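Local coordinates for cytolethal distending toxin protein B (Haemophilus ducreyi, PDB 1SR4) that probably acts as the DNase I-like nuclease subunit of a three-part bacterial genotoxin, damaging the DNA of host cells, at residues 27-32 with 243-248; 208-213 with 249-254; 237-242 with 253-258. One frame throughout, in Å; residues are numbered along the deposited sequence.

Interaction 1 (27-32 with 243-248)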
loop_
_atom_site.group_PDB
_atom_site.type_symbol
_atom_site.label_atom_id
_atom_site.label_comp_id
_atom_site.label_asym_id
_atom_site.label_seq_id
_atom_site.Cartn_x
_atom_site.Cartn_y
_atom_site.Cartn_z
ATOM N N VAL B 27 -4.802 1.141 1.575
ATOM C CA VAL B 27 -5.795 0.225 1.021
ATOM C C VAL B 27 -6.314 0.728 -0.329
ATOM O O VAL B 27 -6.460 -0.058 -1.249
ATOM C CB VAL B 27 -6.972 -0.006 1.981
ATOM C CG1 VAL B 27 -8.038 -0.886 1.310
ATOM C CG2 VAL B 27 -6.471 -0.704 3.236
ATOM N N ARG B 28 -6.571 2.029 -0.462
ATOM C CA ARG B 28 -7.040 2.553 -1.740
ATOM C C ARG B 28 -6.025 2.278 -2.850
ATOM O O ARG B 28 -6.391 1.896 -3.952
ATOM C CB ARG B 28 -7.302 4.061 -1.651
ATOM C CG ARG B 28 -8.354 4.448 -0.616
ATOM C CD ARG B 28 -8.566 5.962 -0.570
ATOM N NE ARG B 28 -9.300 6.390 -1.736
ATOM C CZ ARG B 28 -10.562 6.782 -1.721
ATOM N NH1 ARG B 28 -11.243 6.827 -0.590
ATOM N NH2 ARG B 28 -11.147 7.077 -2.858
ATOM N N GLN B 29 -4.745 2.467 -2.569
ATOM C CA GLN B 29 -3.734 2.215 -3.588
ATOM C C GLN B 29 -3.610 0.731 -3.958
ATOM O O GLN B 29 -3.317 0.398 -5.112
ATOM C CB GLN B 29 -2.375 2.799 -3.130
ATOM C CG GLN B 29 -2.364 4.341 -3.165
ATOM C CD GLN B 29 -1.156 4.997 -2.475
ATOM O OE1 GLN B 29 -0.155 4.339 -2.179
ATOM N NE2 GLN B 29 -1.253 6.319 -2.234
ATOM N N LEU B 30 -3.850 -0.168 -3.006
ATOM C CA LEU B 30 -3.746 -1.598 -3.299
ATOM C C LEU B 30 -4.855 -2.066 -4.249
ATOM O O LEU B 30 -4.704 -3.061 -4.969
ATOM C CB LEU B 30 -3.809 -2.425 -1.998
ATOM C CG LEU B 30 -2.709 -2.128 -0.961
ATOM C CD1 LEU B 30 -2.919 -3.045 0.239
ATOM C CD2 LEU B 30 -1.304 -2.344 -1.549
ATOM N N LEU B 31 -5.971 -1.349 -4.238
ATOM C CA LEU B 31 -7.113 -1.709 -5.083
ATOM C C LEU B 31 -7.203 -0.999 -6.441
ATOM O O LEU B 31 -7.992 -1.392 -7.289
ATOM C CB LEU B 31 -8.410 -1.435 -4.307
ATOM C CG LEU B 31 -8.605 -2.221 -3.007
ATOM C CD1 LEU B 31 -9.631 -1.524 -2.111
ATOM C CD2 LEU B 31 -9.032 -3.637 -3.337
ATOM N N SER B 32 -6.409 0.038 -6.664
ATOM C CA SER B 32 -6.548 0.760 -7.925
ATOM C C SER B 32 -5.666 0.347 -9.079
ATOM O O SER B 32 -4.761 -0.478 -8.937
ATOM C CB SER B 32 -6.398 2.259 -7.691
ATOM O OG SER B 32 -5.138 2.556 -7.161
ATOM N N GLN B 243 2.115 -1.236 -6.354
ATOM C CA GLN B 243 0.907 -0.467 -6.071
ATOM C C GLN B 243 1.124 0.794 -5.215
ATOM O O GLN B 243 0.277 1.698 -5.218
ATOM C CB GLN B 243 -0.121 -1.359 -5.377
ATOM C CG GLN B 243 -0.749 -2.434 -6.259
ATOM C CD GLN B 243 -1.415 -1.873 -7.511
ATOM O OE1 GLN B 243 -0.838 -1.908 -8.594
ATOM N NE2 GLN B 243 -2.633 -1.351 -7.362
ATOM N N LEU B 244 2.270 0.880 -4.540
ATOM C CA LEU B 244 2.552 2.001 -3.641
ATOM C C LEU B 244 2.927 3.347 -4.276
ATOM O O LEU B 244 3.668 3.402 -5.254
ATOM C CB LEU B 244 3.643 1.583 -2.641
ATOM C CG LEU B 244 3.438 0.202 -2.004
ATOM C CD1 LEU B 244 4.528 -0.058 -0.978
ATOM C CD2 LEU B 244 2.074 0.127 -1.332
ATOM N N ARG B 245 2.394 4.421 -3.696
ATOM C CA ARG B 245 2.667 5.795 -4.135
ATOM C C ARG B 245 2.855 6.618 -2.854
ATOM O O ARG B 245 2.936 7.836 -2.901
ATOM C CB ARG B 245 1.470 6.358 -4.895
ATOM C CG ARG B 245 0.899 5.434 -5.982
ATOM C CD ARG B 245 1.812 5.348 -7.181
ATOM N NE ARG B 245 1.178 4.627 -8.299
ATOM C CZ ARG B 245 1.394 3.343 -8.587
ATOM N NH1 ARG B 245 2.227 2.614 -7.845
ATOM N NH2 ARG B 245 0.785 2.785 -9.627
ATOM N N SER B 246 2.936 5.918 -1.719
ATOM C CA SER B 246 3.053 6.536 -0.398
ATOM C C SER B 246 3.782 5.646 0.596
ATOM O O SER B 246 4.042 4.476 0.333
ATOM C CB SER B 246 1.656 6.752 0.209
ATOM O OG SER B 246 0.840 7.616 -0.565
ATOM N N GLN B 247 4.060 6.217 1.762
ATOM C CA GLN B 247 4.642 5.469 2.863
ATOM C C GLN B 247 3.608 4.369 3.183
ATOM O O GLN B 247 2.391 4.572 2.995
ATOM C CB GLN B 247 4.780 6.387 4.082
ATOM C CG GLN B 247 4.976 5.684 5.429
ATOM C CD GLN B 247 6.283 4.917 5.504
ATOM O OE1 GLN B 247 6.578 4.083 4.634
ATOM N NE2 GLN B 247 7.075 5.184 6.546
ATOM N N ILE B 248 4.081 3.204 3.623
ATOM C CA ILE B 248 3.191 2.117 4.031
ATOM C C ILE B 248 2.962 2.444 5.495
ATOM O O ILE B 248 3.917 2.487 6.273
ATOM C CB ILE B 248 3.861 0.730 3.892
ATOM C CG1 ILE B 248 4.187 0.467 2.422
ATOM C CG2 ILE B 248 2.907 -0.376 4.390
ATOM C CD1 ILE B 248 4.694 -0.937 2.157
HETATM O O HOH W 1 -1.645 2.059 -6.772
#
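Gln29 and Gln243 show how two glutamines can stitch an irregular loop to a helix, each lending its side-chain amide to polar atoms of the opposite segment. Gln29 stands near the C-terminal end of helix 20-31, and its side chain reaches across the strand-connecting loop at 243-248. Its CB lies 3.6 Å from Gln243 O. Beyond CG the chain is extended (chi2 169°), which carries the amide past Leu244 to the next two residues, where CD lies 3.8 Å from both Arg245 N and Ser246 OG. The two ends of the amide then divide the work. OE1 accepts from Arg245 N at 3.0 Å, the donor standing well above the carbonyl plane, while NE2 gives a nearly straight bond (167°) of 3.0 Å to Ser246 OG, which lies in the amide plane.

Gln243 returns the grip. Bent at chi2, its chain folds NE2 back to the end of the helix, where it donates to Ser32 O at 2.8 Å and more weakly to Gln29 O at 2.9 Å. On the apolar side, Leu30 CD2 packs 4.2 Å from Leu244 CD2, the two side chains running side by side. Arg245 leads its guanidinium away from the helix, NH1 to Leu244 O and Asn242 O, NH2 to Ser58 O of the subunit A chain.

With both amide ends of Gln29 engaged, the flip of its amide is fixed, and backbone carbonyls near the helix end gain a side-chain donor. The chemistry implies a polar, directional clasp in a buried setting, backed by a small leucine contact.

Interaction 2 (208-213 with 249-254)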
loop_
_atom_site.group_PDB
_atom_site.type_symbol
_atom_site.label_atom_id
_atom_site.label_comp_id
_atom_site.label_asym_id
_atom_site.label_seq_id
_atom_site.Cartn_x
_atom_site.Cartn_y
_atom_site.Cartn_z
ATOM N N THR B 208 8.258 -9.302 5.121
ATOM C CA THR B 208 6.914 -8.708 4.968
ATOM C C THR B 208 6.591 -7.888 6.212
ATOM O O THR B 208 5.478 -7.384 6.360
ATOM C CB THR B 208 5.780 -9.754 4.807
ATOM O OG1 THR B 208 5.586 -10.453 6.045
ATOM C CG2 THR B 208 6.115 -10.754 3.703
ATOM N N HIS B 209 7.576 -7.747 7.097
ATOM C CA HIS B 209 7.404 -6.996 8.351
ATOM C C HIS B 209 8.730 -6.312 8.656
ATOM O O HIS B 209 9.787 -6.801 8.259
ATOM C CB HIS B 209 7.008 -7.959 9.470
ATOM C CG HIS B 209 6.779 -7.300 10.795
ATOM N ND1 HIS B 209 7.606 -7.508 11.878
ATOM C CD2 HIS B 209 5.796 -6.473 11.225
ATOM C CE1 HIS B 209 7.146 -6.835 12.917
ATOM N NE2 HIS B 209 6.049 -6.196 12.548
ATOM N N ARG B 210 8.687 -5.185 9.362
ATOM C CA ARG B 210 9.900 -4.452 9.617
ATOM C C ARG B 210 10.884 -5.102 10.568
ATOM O O ARG B 210 11.965 -4.574 10.813
ATOM C CB ARG B 210 9.554 -3.010 10.024
ATOM C CG ARG B 210 8.965 -2.233 8.823
ATOM C CD ARG B 210 8.716 -0.741 9.087
ATOM N NE ARG B 210 7.857 -0.157 8.050
ATOM C CZ ARG B 210 7.722 1.147 7.825
ATOM N NH1 ARG B 210 8.400 2.025 8.566
ATOM N NH2 ARG B 210 6.902 1.576 6.862
ATOM N N SER B 211 10.527 -6.266 11.084
ATOM C CA SER B 211 11.422 -6.999 11.968
ATOM C C SER B 211 12.401 -7.760 11.074
ATOM O O SER B 211 13.414 -8.276 11.537
ATOM C CB SER B 211 10.627 -8.018 12.780
ATOM O OG SER B 211 9.976 -8.921 11.888
ATOM N N GLY B 212 12.065 -7.839 9.787
ATOM C CA GLY B 212 12.880 -8.577 8.840
ATOM C C GLY B 212 12.246 -9.944 8.576
ATOM O O GLY B 212 12.633 -10.655 7.640
ATOM N N ASN B 213 11.257 -10.319 9.388
ATOM C CA ASN B 213 10.588 -11.620 9.219
ATOM C C ASN B 213 9.581 -11.721 8.072
ATOM O O ASN B 213 9.029 -10.719 7.616
ATOM C CB ASN B 213 9.873 -12.017 10.516
ATOM C CG ASN B 213 10.845 -12.344 11.644
ATOM O OD1 ASN B 213 11.766 -13.129 11.460
ATOM N ND2 ASN B 213 10.631 -11.755 12.814
ATOM N N THR B 249 1.706 2.691 5.866
ATOM C CA THR B 249 1.386 3.106 7.227
ATOM C C THR B 249 1.264 2.057 8.344
ATOM O O THR B 249 0.564 2.278 9.339
ATOM C CB THR B 249 0.120 3.993 7.227
ATOM O OG1 THR B 249 -0.987 3.255 6.699
ATOM C CG2 THR B 249 0.342 5.220 6.365
ATOM N N SER B 250 1.936 0.922 8.178
ATOM C CA SER B 250 1.971 -0.099 9.226
ATOM C C SER B 250 3.344 -0.774 9.118
ATOM O O SER B 250 4.101 -0.521 8.172
ATOM C CB SER B 250 0.852 -1.129 9.051
ATOM O OG SER B 250 1.266 -2.162 8.199
ATOM N N ASP B 251 3.686 -1.614 10.081
ATOM C CA ASP B 251 4.983 -2.284 10.024
ATOM C C ASP B 251 4.985 -3.507 9.091
ATOM O O ASP B 251 5.993 -4.191 8.986
ATOM C CB ASP B 251 5.434 -2.703 11.430
ATOM C CG ASP B 251 5.851 -1.520 12.289
ATOM O OD1 ASP B 251 6.176 -0.448 11.733
ATOM O OD2 ASP B 251 5.871 -1.675 13.527
ATOM N N HIS B 252 3.852 -3.784 8.436
ATOM C CA HIS B 252 3.747 -4.907 7.510
ATOM C C HIS B 252 3.682 -4.380 6.082
ATOM O O HIS B 252 3.106 -3.316 5.815
ATOM C CB HIS B 252 2.481 -5.726 7.773
ATOM C CG HIS B 252 2.513 -6.517 9.045
ATOM N ND1 HIS B 252 2.832 -7.857 9.080
ATOM C CD2 HIS B 252 2.272 -6.151 10.327
ATOM C CE1 HIS B 252 2.785 -8.286 10.331
ATOM N NE2 HIS B 252 2.449 -7.269 11.108
ATOM N N PHE B 253 4.264 -5.136 5.164
ATOM C CA PHE B 253 4.253 -4.761 3.755
ATOM C C PHE B 253 3.152 -5.584 3.082
ATOM O O PHE B 253 2.986 -6.768 3.376
ATOM C CB PHE B 253 5.620 -5.074 3.137
ATOM C CG PHE B 253 6.727 -4.189 3.656
ATOM C CD1 PHE B 253 7.025 -2.989 3.019
ATOM C CD2 PHE B 253 7.415 -4.523 4.809
ATOM C CE1 PHE B 253 7.991 -2.131 3.527
ATOM C CE2 PHE B 253 8.383 -3.676 5.330
ATOM C CZ PHE B 253 8.671 -2.471 4.681
ATOM N N PRO B 254 2.371 -4.965 2.187
ATOM C CA PRO B 254 1.313 -5.731 1.527
ATOM C C PRO B 254 1.963 -6.788 0.634
ATOM O O PRO B 254 3.060 -6.586 0.111
ATOM C CB PRO B 254 0.542 -4.660 0.745
ATOM C CG PRO B 254 1.587 -3.646 0.434
ATOM C CD PRO B 254 2.408 -3.573 1.711
HETATM O O HOH W 2 4.845 -4.234 14.276
HETATM O O HOH W 3 6.047 -1.420 6.345
#
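His209 and His252 form a single backbone bridge that joins the turn at 208-213 to the Ser-Asp-His sequence at 250-252, a sequence motif of the DNase I-like family, lying where relatives keep their active site. Two backbone bonds flank the bridge: Phe253 N to Thr208 O at 2.8 Å, and Arg210 N to Asp251 O at 2.9 Å. The turn from His209 to Gly212 is a type I beta turn, and Ser211 OG accepts from Asn213 N in an ST turn. A second ST turn, in which Ser250 OG accepts from His252 N, shapes the other segment.

The imidazoles meet obliquely, their planes 47° apart. With CG of His209 anti to the backbone N (chi1 -179°), CD2 is brought over the centre of the His252 ring, 3.4 Å from His252 NE2. That ring is oriented further by Asp216, which accepts from His252 ND1 and also bonds Thr208 OG1, so one carboxylate serves both segments. The His209 ring is itself held at its edge by Ser211 OG, 2.8 Å from ND1.

Arg210 runs extended past Asp251, and its CG packs 3.8 Å from Phe253 CE2. Its NE donates to a water that in turn donates to Ser250 O and sits over one face of the Phe253 ring. A second water joins His209 NE2 to Asp251 OD2, 2.9 Å from each.

Interaction 3 (237-242 with 253-258)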
loop_
_atom_site.group_PDB
_atom_site.type_symbol
_atom_site.label_atom_id
_atom_site.label_comp_id
_atom_site.label_asym_id
_atom_site.label_seq_id
_atom_site.Cartn_x
_atom_site.Cartn_y
_atom_site.Cartn_z
ATOM N N ALA B 237 4.045 -15.306 -5.019
ATOM C CA ALA B 237 3.852 -14.282 -3.990
ATOM C C ALA B 237 4.901 -13.197 -4.188
ATOM O O ALA B 237 6.013 -13.479 -4.615
ATOM C CB ALA B 237 3.994 -14.888 -2.600
ATOM N N SER B 238 4.558 -11.956 -3.866
ATOM C CA SER B 238 5.508 -10.864 -4.024
ATOM C C SER B 238 5.068 -9.691 -3.164
ATOM O O SER B 238 3.869 -9.511 -2.958
ATOM C CB SER B 238 5.528 -10.430 -5.495
ATOM O OG SER B 238 6.378 -9.322 -5.702
ATOM N N LEU B 239 6.007 -8.927 -2.608
ATOM C CA LEU B 239 5.589 -7.734 -1.867
ATOM C C LEU B 239 4.874 -6.944 -2.971
ATOM O O LEU B 239 5.363 -6.888 -4.101
ATOM C CB LEU B 239 6.802 -6.947 -1.343
ATOM C CG LEU B 239 7.693 -7.699 -0.339
ATOM C CD1 LEU B 239 8.801 -6.791 0.174
ATOM C CD2 LEU B 239 6.822 -8.196 0.828
ATOM N N MET B 240 3.720 -6.354 -2.669
ATOM C CA MET B 240 2.961 -5.613 -3.688
ATOM C C MET B 240 3.445 -4.169 -3.848
ATOM O O MET B 240 2.663 -3.218 -3.785
ATOM C CB MET B 240 1.464 -5.617 -3.336
ATOM C CG MET B 240 0.564 -5.146 -4.482
ATOM S SD MET B 240 -1.137 -5.487 -4.064
ATOM C CE MET B 240 -1.864 -5.761 -5.672
ATOM N N LEU B 241 4.736 -4.018 -4.102
ATOM C CA LEU B 241 5.330 -2.699 -4.206
ATOM C C LEU B 241 4.933 -1.919 -5.438
ATOM O O LEU B 241 5.051 -0.699 -5.457
ATOM C CB LEU B 241 6.850 -2.818 -4.115
ATOM C CG LEU B 241 7.375 -3.577 -2.890
ATOM C CD1 LEU B 241 8.888 -3.715 -3.000
ATOM C CD2 LEU B 241 6.987 -2.853 -1.606
ATOM N N ASN B 242 4.451 -2.610 -6.466
ATOM C CA ASN B 242 4.039 -1.931 -7.691
ATOM C C ASN B 242 2.785 -1.062 -7.490
ATOM O O ASN B 242 2.451 -0.233 -8.338
ATOM C CB ASN B 242 3.811 -2.961 -8.805
ATOM C CG ASN B 242 2.832 -4.036 -8.418
ATOM O OD1 ASN B 242 2.971 -4.683 -7.380
ATOM N ND2 ASN B 242 1.832 -4.243 -9.259
ATOM N N PHE B 253 4.264 -5.136 5.164
ATOM C CA PHE B 253 4.253 -4.761 3.755
ATOM C C PHE B 253 3.152 -5.584 3.082
ATOM O O PHE B 253 2.986 -6.768 3.376
ATOM C CB PHE B 253 5.620 -5.074 3.137
ATOM C CG PHE B 253 6.727 -4.189 3.656
ATOM C CD1 PHE B 253 7.025 -2.989 3.019
ATOM C CD2 PHE B 253 7.415 -4.523 4.809
ATOM C CE1 PHE B 253 7.991 -2.131 3.527
ATOM C CE2 PHE B 253 8.383 -3.676 5.330
ATOM C CZ PHE B 253 8.671 -2.471 4.681
ATOM N N PRO B 254 2.371 -4.965 2.187
ATOM C CA PRO B 254 1.313 -5.731 1.527
ATOM C C PRO B 254 1.963 -6.788 0.634
ATOM O O PRO B 254 3.060 -6.586 0.111
ATOM C CB PRO B 254 0.542 -4.660 0.745
ATOM C CG PRO B 254 1.587 -3.646 0.434
ATOM C CD PRO B 254 2.408 -3.573 1.711
ATOM N N VAL B 255 1.289 -7.919 0.479
ATOM C CA VAL B 255 1.801 -9.022 -0.329
ATOM C C VAL B 255 0.736 -9.415 -1.351
ATOM O O VAL B 255 -0.435 -9.511 -0.999
ATOM C CB VAL B 255 2.098 -10.234 0.569
ATOM C CG1 VAL B 255 2.599 -11.419 -0.284
ATOM C CG2 VAL B 255 3.141 -9.840 1.626
ATOM N N SER B 256 1.131 -9.630 -2.604
ATOM C CA SER B 256 0.161 -10.006 -3.625
ATOM C C SER B 256 0.440 -11.417 -4.134
ATOM O O SER B 256 1.552 -11.932 -3.989
ATOM C CB SER B 256 0.209 -9.007 -4.784
ATOM O OG SER B 256 1.506 -9.034 -5.347
ATOM N N PHE B 257 -0.582 -12.039 -4.715
ATOM C CA PHE B 257 -0.492 -13.397 -5.237
ATOM C C PHE B 257 -1.134 -13.279 -6.617
ATOM O O PHE B 257 -2.336 -13.074 -6.731
ATOM C CB PHE B 257 -1.274 -14.346 -4.312
ATOM C CG PHE B 257 -0.853 -14.239 -2.866
ATOM C CD1 PHE B 257 0.230 -14.968 -2.380
ATOM C CD2 PHE B 257 -1.466 -13.312 -2.026
ATOM C CE1 PHE B 257 0.703 -14.767 -1.078
ATOM C CE2 PHE B 257 -1.001 -13.103 -0.718
ATOM C CZ PHE B 257 0.077 -13.821 -0.242
ATOM N N VAL B 258 -0.302 -13.391 -7.652
ATOM C CA VAL B 258 -0.717 -13.205 -9.041
ATOM C C VAL B 258 -0.147 -14.300 -9.948
ATOM O O VAL B 258 0.961 -14.781 -9.718
ATOM C CB VAL B 258 -0.210 -11.822 -9.541
ATOM C CG1 VAL B 258 -0.734 -11.512 -10.931
ATOM C CG2 VAL B 258 -0.648 -10.726 -8.560
HETATM O O HOH W 4 2.062 -7.309 -7.301
#
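Ala237 faces Phe257 within an antiparallel beta pairing, in which strand 235-239, outermost in its sheet within this chain, lies against strand 255-259 of the DNase I-like fold. The short strand axes run at 145°, a marked twist. Ala237 and Phe257 are a non-hydrogen-bonded pair with both side chains on one sheet face, and Ala237 CB meets the ring obliquely, 3.6 Å from Phe257 CE1. Ile202 touches both, so strand 200-202 of the other sheet packs onto this face.

Ser238 and Ser256 follow as the hydrogen-bonded pair, their side chains on the opposite face. Ser238 N donates to Ser256 O at 3.0 Å, and Ser256 N returns the bond to Ser238 O at 2.8 Å.

At Leu239, again a non-hydrogen-bonded position, the side chain diverges from that of its partner Val255, yet CD2 swings back to lie 4.1 Å from both Val255 CG2 and Phe253 CB. Met240 closes the pairing through its N, which donates to Pro254 O at 2.9 Å. It is also the centre of an inverse gamma turn that leads the chain off the strand. Its CG stands anti to the backbone N (chi1 -167°), and the extended thioether runs along Ser256, with SD 3.8 Å from Ser256 CB.

Further on, Leu241 and Asn242 pack against subunit A, on Leu144 and Phe110 of that chain. Asn242 still reaches strand 255-259 through one water, which donates to its OD1 and lies 2.7 Å from Ser256 OG.

In the fold
Followed from the N terminus, the chain leaves helix 20-31 and at 243-248 comes back to its C-terminal end, where interaction 1 closes a loop of 210 residues. Interaction 2 starts inside that loop, at 208-213, and ends beyond it at 249-254; interaction 3 likewise starts inside, at 237-242, and ends beyond. Both therefore cross interaction 1. Interaction 3 closes the shortest loop, ten residues that include all of 243-248, and shares Phe253 and Pro254 with interaction 2. Interaction 1 ties the connection between strands 235-239 and 255-259 to the helix, interaction 2 ties it to the loop leading into strand 216-221 of the other sheet, and interaction 3 pairs the two strands at its ends. Ile248 CD1 packs on both shared residues.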